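Local coordinates for protein farnesyl pyrophosphate synthetase (Staphylococcus aureus, PDB 5H9D) that probably acts as a magnesium-dependent heptaprenyl diphosphate synthase, extending allylic diphosphates into a longer polyprenyl chain, at residues N7-K12 and Q63-A68; R42-F47 and L73-T78. All blocks are in the same frame, centred on the assembly; numbering follows the deposited sequence.

Overall arrangement
Both contacts hang on helix 62-85, whose start meets helix 6-20 in contact 1 and whose middle meets helix 43-51 in contact 2. Their centres are 11 Å apart and their segments alternate along the chain, so helices 6-20, 43-51 and 62-85 pack against one another. They also touch directly: Ile-10 CD1 lies 4.0 Å from Ala-46 CB, and Ala-68 O lies 3.7 Å from Pro-45 CG. Contact 1, about 18 Å from the centre of the chain, is structural packing. Contact 2, about 8 Å from that centre, has a phosphate ion, probably from the crystallisation liquor, about 4 Å from the His-75 side chain, which may mark an anion site.

Contact 1 of 2, residues N7-K12 and Q63-A68; sequences NNEIKK and QTYQVA
Tyr-65 extends from helix 62-85 to helix 6-20 and meets two side chains there, Glu-9 and Lys-12. The backbones stay well apart, the nearest CA atoms being those of Lys-12 and Tyr-65 at 7.9 Å, so the junction is made by side chains and buries a modest 147 Å² in all.

The polar part is one hydrogen bond, donated by Tyr-65 OH to Glu-9 OE2. The modelled 2.3 Å from Tyr-65 OH to Glu-9 OE2 is doubtful as a length at 2.68 Å resolution, though the pairing is plain. Glu-9 OE2 approaches at the ring edge, near the ring plane, while the carboxylate is turned 46° from it. The bend at chi2 (-51°) brings the carboxylate to the phenol, although the CB of Glu-9 does not itself aim at the other helix. Glu-9 OE1, 3.5 Å from Tyr-65 OH, has too poor an angle to bond. Glu-9 OE2 has a second partner in Thr-60 OG1.

Non-polar packing comes from Lys-12. Its CB lies 4.1 Å from Tyr-65 CE1, and its CE comes within 3.7 Å of Tyr-65 CZ, so the aliphatic chain runs obliquely past the outer part of the ring. Arg-16, also on helix 6-20, adds a cation-pi contact to Tyr-65.

The chemistry thus couples a buried carboxylate to two hydroxyls, those of Tyr-65 and Thr-60, which would probably stabilise its negative charge. It holds the phenol of helix 62-85 against helix 6-20, which is predicted to belong to a coiled coil.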
loop_
_atom_site.group_PDB
_atom_site.type_symbol
_atom_site.label_atom_id
_atom_site.label_comp_id
_atom_site.label_asym_id
_atom_site.label_seq_id
_atom_site.Cartn_x
_atom_site.Cartn_y
_atom_site.Cartn_z
ATOM N N ASN A 7 14.489 -7.588 -20.066
ATOM C CA ASN A 7 14.581 -6.172 -20.398
ATOM C C ASN A 7 13.395 -5.743 -21.239
ATOM O O ASN A 7 12.728 -4.766 -20.944
ATOM C CB ASN A 7 15.869 -5.900 -21.171
ATOM C CG ASN A 7 17.061 -5.722 -20.266
ATOM O OD1 ASN A 7 17.043 -6.157 -19.113
ATOM N ND2 ASN A 7 18.114 -5.089 -20.785
ATOM N N ASN A 8 13.147 -6.488 -22.296
ATOM C CA ASN A 8 12.060 -6.198 -23.191
ATOM C C ASN A 8 10.744 -6.312 -22.442
ATOM O O ASN A 8 9.842 -5.502 -22.646
ATOM C CB ASN A 8 12.107 -7.167 -24.388
ATOM C CG ASN A 8 10.902 -7.028 -25.326
ATOM O OD1 ASN A 8 10.686 -5.975 -25.936
ATOM N ND2 ASN A 8 10.111 -8.096 -25.440
ATOM N N GLU A 9 10.627 -7.298 -21.560
ATOM C CA GLU A 9 9.367 -7.462 -20.837
ATOM C C GLU A 9 9.086 -6.320 -19.901
ATOM O O GLU A 9 7.950 -5.874 -19.814
ATOM C CB GLU A 9 9.325 -8.770 -20.056
ATOM C CG GLU A 9 9.217 -10.036 -20.895
ATOM C CD GLU A 9 8.100 -9.994 -21.915
ATOM O OE1 GLU A 9 8.392 -9.711 -23.094
ATOM O OE2 GLU A 9 6.939 -10.244 -21.540
ATOM N N ILE A 10 10.118 -5.851 -19.205
ATOM C CA ILE A 10 9.993 -4.732 -18.264
ATOM C C ILE A 10 9.563 -3.441 -18.972
ATOM O O ILE A 10 8.822 -2.652 -18.408
ATOM C CB ILE A 10 11.330 -4.461 -17.519
ATOM C CG1 ILE A 10 11.790 -5.717 -16.791
ATOM C CG2 ILE A 10 11.158 -3.323 -16.520
ATOM C CD1 ILE A 10 10.822 -6.209 -15.755
ATOM N N LYS A 11 10.023 -3.223 -20.199
ATOM C CA LYS A 11 9.642 -2.012 -20.931
ATOM C C LYS A 11 8.149 -2.032 -21.275
ATOM O O LYS A 11 7.477 -1.005 -21.242
ATOM C CB LYS A 11 10.448 -1.863 -22.231
ATOM C CG LYS A 11 11.934 -1.705 -22.027
ATOM C CD LYS A 11 12.629 -1.143 -23.265
ATOM C CE LYS A 11 14.156 -1.150 -23.086
ATOM N NZ LYS A 11 14.777 -2.527 -23.077
ATOM N N LYS A 12 7.631 -3.207 -21.608
ATOM C CA LYS A 12 6.235 -3.303 -21.940
ATOM C C LYS A 12 5.424 -2.995 -20.690
ATOM O O LYS A 12 4.375 -2.368 -20.765
ATOM C CB LYS A 12 5.929 -4.685 -22.498
ATOM C CG LYS A 12 6.892 -5.059 -23.592
ATOM C CD LYS A 12 6.217 -5.698 -24.771
ATOM C CE LYS A 12 5.897 -7.136 -24.532
ATOM N NZ LYS A 12 5.498 -7.784 -25.814
ATOM N N GLN A 63 -3.318 -10.209 -19.635
ATOM C CA GLN A 63 -3.767 -10.350 -18.261
ATOM C C GLN A 63 -2.603 -10.370 -17.277
ATOM O O GLN A 63 -2.744 -9.895 -16.145
ATOM C CB GLN A 63 -4.600 -11.632 -18.090
ATOM C CG GLN A 63 -4.769 -12.031 -16.629
ATOM C CD GLN A 63 -5.732 -13.164 -16.404
ATOM O OE1 GLN A 63 -5.864 -13.657 -15.292
ATOM N NE2 GLN A 63 -6.422 -13.569 -17.444
ATOM N N THR A 64 -1.460 -10.922 -17.689
ATOM C CA THR A 64 -0.327 -10.988 -16.773
ATOM C C THR A 64 0.408 -9.651 -16.752
ATOM O O THR A 64 0.964 -9.272 -15.735
ATOM C CB THR A 64 0.659 -12.156 -17.106
ATOM O OG1 THR A 64 1.357 -11.856 -18.310
ATOM C CG2 THR A 64 -0.072 -13.474 -17.316
ATOM N N TYR A 65 0.395 -8.922 -17.863
ATOM C CA TYR A 65 1.028 -7.612 -17.888
ATOM C C TYR A 65 0.210 -6.677 -17.042
ATOM O O TYR A 65 0.751 -5.722 -16.476
ATOM C CB TYR A 65 1.053 -7.029 -19.280
ATOM C CG TYR A 65 2.099 -7.609 -20.159
ATOM C CD1 TYR A 65 3.447 -7.468 -19.857
ATOM C CD2 TYR A 65 1.745 -8.331 -21.285
ATOM C CE1 TYR A 65 4.421 -8.042 -20.650
ATOM C CE2 TYR A 65 2.720 -8.916 -22.092
ATOM C CZ TYR A 65 4.048 -8.771 -21.764
ATOM O OH TYR A 65 4.988 -9.402 -22.536
ATOM N N GLN A 66 -1.103 -6.921 -16.977
ATOM C CA GLN A 66 -1.959 -6.058 -16.192
ATOM C C GLN A 66 -1.748 -6.284 -14.690
ATOM O O GLN A 66 -1.834 -5.346 -13.889
ATOM C CB GLN A 66 -3.429 -6.260 -16.569
ATOM C CG GLN A 66 -3.831 -5.769 -17.976
ATOM C CD GLN A 66 -3.614 -4.274 -18.189
ATOM O OE1 GLN A 66 -4.039 -3.452 -17.378
ATOM N NE2 GLN A 66 -2.961 -3.917 -19.294
ATOM N N VAL A 67 -1.449 -7.511 -14.286
ATOM C CA VAL A 67 -1.232 -7.727 -12.862
ATOM C C VAL A 67 0.125 -7.124 -12.496
ATOM O O VAL A 67 0.331 -6.607 -11.406
ATOM C CB VAL A 67 -1.311 -9.238 -12.494
ATOM C CG1 VAL A 67 -1.157 -9.420 -10.998
ATOM C CG2 VAL A 67 -2.656 -9.777 -12.910
ATOM N N ALA A 68 1.036 -7.168 -13.443
ATOM C CA ALA A 68 2.364 -6.589 -13.255
ATOM C C ALA A 68 2.245 -5.063 -13.040
ATOM O O ALA A 68 2.853 -4.520 -12.113
ATOM C CB ALA A 68 3.251 -6.920 -14.477
#

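Contact 2 of 2, residues R42-F47 and L73-T78; sequences RVRPAF and LIHMAT
Arg-44 and His-75 form a flat guanidinium-imidazole stack between two helices of the all-helical polyprenyl synthase fold. Arg-44 belongs to the GKRxRP sequence motif at the start of helix 43-51, and His-75 lies on helix 62-85, whose C-terminal end carries the start of the first aspartate-rich DDxxD motif.

The CB of Arg-44 points toward helix 62-85, but close approach begins farther out, at CD, which lies 4.1 Å from His-75 CB. Bends at chi2 (138°) and chi3 (-67°) lay the rest of the chain across the imidazole. NE sits over the CG–CD2 side of the His-75 ring, and NH1 faces ND1. CZ is 3.5 Å from His-75 CE1. The nearest approach is made by NH2, 3.2 Å from His-75 CE1. The two planes are inclined by only 17°, with centres 3.5 Å apart, which is the geometric evidence for stacking. No hydrogen bond links the pair, since Arg-44 NH2 and His-75 NE2 have a poor angle for one.

Leu-172, Ile-173 and Ser-176 of helix 158-183 also pack against the Arg-44 side chain. A phosphate, probably from the crystallisation liquor, near His-75 is consistent with an anion site, as in relatives, where this arginine and histidine line the isopentenyl diphosphate site. At the tip, Arg-44 NH2 stands 3.0 Å above the plane of the His-75 ring, displaced toward its CE1–NE2 rim.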
loop_
_atom_site.group_PDB
_atom_site.type_symbol
_atom_site.label_atom_id
_atom_site.label_comp_id
_atom_site.label_asym_id
_atom_site.label_seq_id
_atom_site.Cartn_x
_atom_site.Cartn_y
_atom_site.Cartn_z
ATOM N N ARG A 42 11.815 -2.315 -10.425
ATOM C CA ARG A 42 10.683 -3.051 -10.945
ATOM C C ARG A 42 10.766 -4.558 -10.693
ATOM O O ARG A 42 10.432 -5.359 -11.573
ATOM C CB ARG A 42 10.596 -2.802 -12.446
ATOM C CG ARG A 42 10.673 -1.352 -12.834
ATOM C CD ARG A 42 9.405 -0.593 -12.427
ATOM N NE ARG A 42 9.453 0.791 -12.889
ATOM C CZ ARG A 42 10.177 1.751 -12.320
ATOM N NH1 ARG A 42 10.917 1.491 -11.262
ATOM N NH2 ARG A 42 10.165 2.977 -12.813
ATOM N N VAL A 43 11.193 -4.954 -9.496
ATOM C CA VAL A 43 11.292 -6.383 -9.188
ATOM C C VAL A 43 9.927 -7.082 -9.172
ATOM O O VAL A 43 9.797 -8.138 -9.767
ATOM C CB VAL A 43 12.067 -6.626 -7.846
ATOM C CG1 VAL A 43 12.675 -5.335 -7.382
ATOM C CG2 VAL A 43 11.167 -7.194 -6.755
ATOM N N ARG A 44 8.922 -6.492 -8.515
ATOM C CA ARG A 44 7.574 -7.084 -8.440
ATOM C C ARG A 44 7.038 -7.404 -9.839
ATOM O O ARG A 44 6.627 -8.532 -10.108
ATOM C CB ARG A 44 6.619 -6.148 -7.679
ATOM C CG ARG A 44 6.399 -6.506 -6.204
ATOM C CD ARG A 44 6.394 -5.311 -5.247
ATOM N NE ARG A 44 7.717 -4.697 -5.180
ATOM C CZ ARG A 44 8.407 -4.515 -4.062
ATOM N NH1 ARG A 44 7.916 -4.896 -2.894
ATOM N NH2 ARG A 44 9.593 -3.943 -4.107
ATOM N N PRO A 45 7.016 -6.412 -10.752
ATOM C CA PRO A 45 6.522 -6.723 -12.102
ATOM C C PRO A 45 7.336 -7.867 -12.703
ATOM O O PRO A 45 6.794 -8.716 -13.406
ATOM C CB PRO A 45 6.748 -5.417 -12.851
ATOM C CG PRO A 45 6.489 -4.411 -11.783
ATOM C CD PRO A 45 7.189 -4.962 -10.593
ATOM N N ALA A 46 8.638 -7.881 -12.401
ATOM C CA ALA A 46 9.546 -8.890 -12.936
ATOM C C ALA A 46 9.143 -10.271 -12.478
ATOM O O ALA A 46 8.993 -11.175 -13.297
ATOM C CB ALA A 46 11.006 -8.591 -12.547
ATOM N N PHE A 47 8.946 -10.450 -11.182
ATOM C CA PHE A 47 8.538 -11.750 -10.700
ATOM C C PHE A 47 7.185 -12.191 -11.237
ATOM O O PHE A 47 6.946 -13.376 -11.376
ATOM C CB PHE A 47 8.546 -11.770 -9.175
ATOM C CG PHE A 47 9.899 -12.016 -8.599
ATOM C CD1 PHE A 47 10.603 -13.159 -8.943
ATOM C CD2 PHE A 47 10.487 -11.097 -7.772
ATOM C CE1 PHE A 47 11.873 -13.372 -8.475
ATOM C CE2 PHE A 47 11.765 -11.297 -7.290
ATOM C CZ PHE A 47 12.466 -12.431 -7.636
ATOM N N LEU A 73 2.050 -0.356 -9.194
ATOM C CA LEU A 73 1.294 0.825 -8.773
ATOM C C LEU A 73 0.999 0.777 -7.263
ATOM O O LEU A 73 1.041 1.808 -6.600
ATOM C CB LEU A 73 -0.004 0.947 -9.586
ATOM C CG LEU A 73 0.028 1.244 -11.097
ATOM C CD1 LEU A 73 -1.341 1.079 -11.749
ATOM C CD2 LEU A 73 0.512 2.653 -11.326
ATOM N N ILE A 74 0.709 -0.415 -6.722
ATOM C CA ILE A 74 0.442 -0.577 -5.290
ATOM C C ILE A 74 1.774 -0.362 -4.532
ATOM O O ILE A 74 1.818 0.275 -3.471
ATOM C CB ILE A 74 -0.149 -2.007 -4.959
ATOM C CG1 ILE A 74 -1.597 -2.104 -5.453
ATOM C CG2 ILE A 74 -0.154 -2.252 -3.446
ATOM C CD1 ILE A 74 -2.067 -3.528 -5.749
ATOM N N HIS A 75 2.850 -0.914 -5.078
ATOM C CA HIS A 75 4.175 -0.734 -4.509
ATOM C C HIS A 75 4.488 0.775 -4.378
ATOM O O HIS A 75 4.919 1.263 -3.320
ATOM C CB HIS A 75 5.186 -1.399 -5.427
ATOM C CG HIS A 75 6.606 -1.211 -5.008
ATOM N ND1 HIS A 75 7.006 -1.264 -3.686
ATOM C CD2 HIS A 75 7.726 -0.992 -5.736
ATOM C CE1 HIS A 75 8.313 -1.085 -3.621
ATOM N NE2 HIS A 75 8.772 -0.918 -4.850
ATOM N N MET A 76 4.263 1.498 -5.477
ATOM C CA MET A 76 4.467 2.942 -5.564
ATOM C C MET A 76 3.575 3.707 -4.584
ATOM O O MET A 76 4.019 4.667 -3.941
ATOM C CB MET A 76 4.155 3.434 -6.964
ATOM C CG MET A 76 5.113 3.018 -8.032
ATOM S SD MET A 76 4.451 3.369 -9.702
ATOM C CE MET A 76 4.849 5.096 -9.903
ATOM N N ALA A 77 2.311 3.321 -4.477
ATOM C CA ALA A 77 1.461 4.026 -3.527
ATOM C C ALA A 77 2.136 3.912 -2.152
ATOM O O ALA A 77 2.245 4.879 -1.415
ATOM C CB ALA A 77 0.016 3.412 -3.498
ATOM N N THR A 78 2.609 2.720 -1.827
ATOM C CA THR A 78 3.274 2.515 -0.563
ATOM C C THR A 78 4.482 3.444 -0.420
ATOM O O THR A 78 4.608 4.129 0.603
ATOM C CB THR A 78 3.726 1.035 -0.383
ATOM O OG1 THR A 78 2.573 0.193 -0.300
ATOM C CG2 THR A 78 4.528 0.879 0.909
#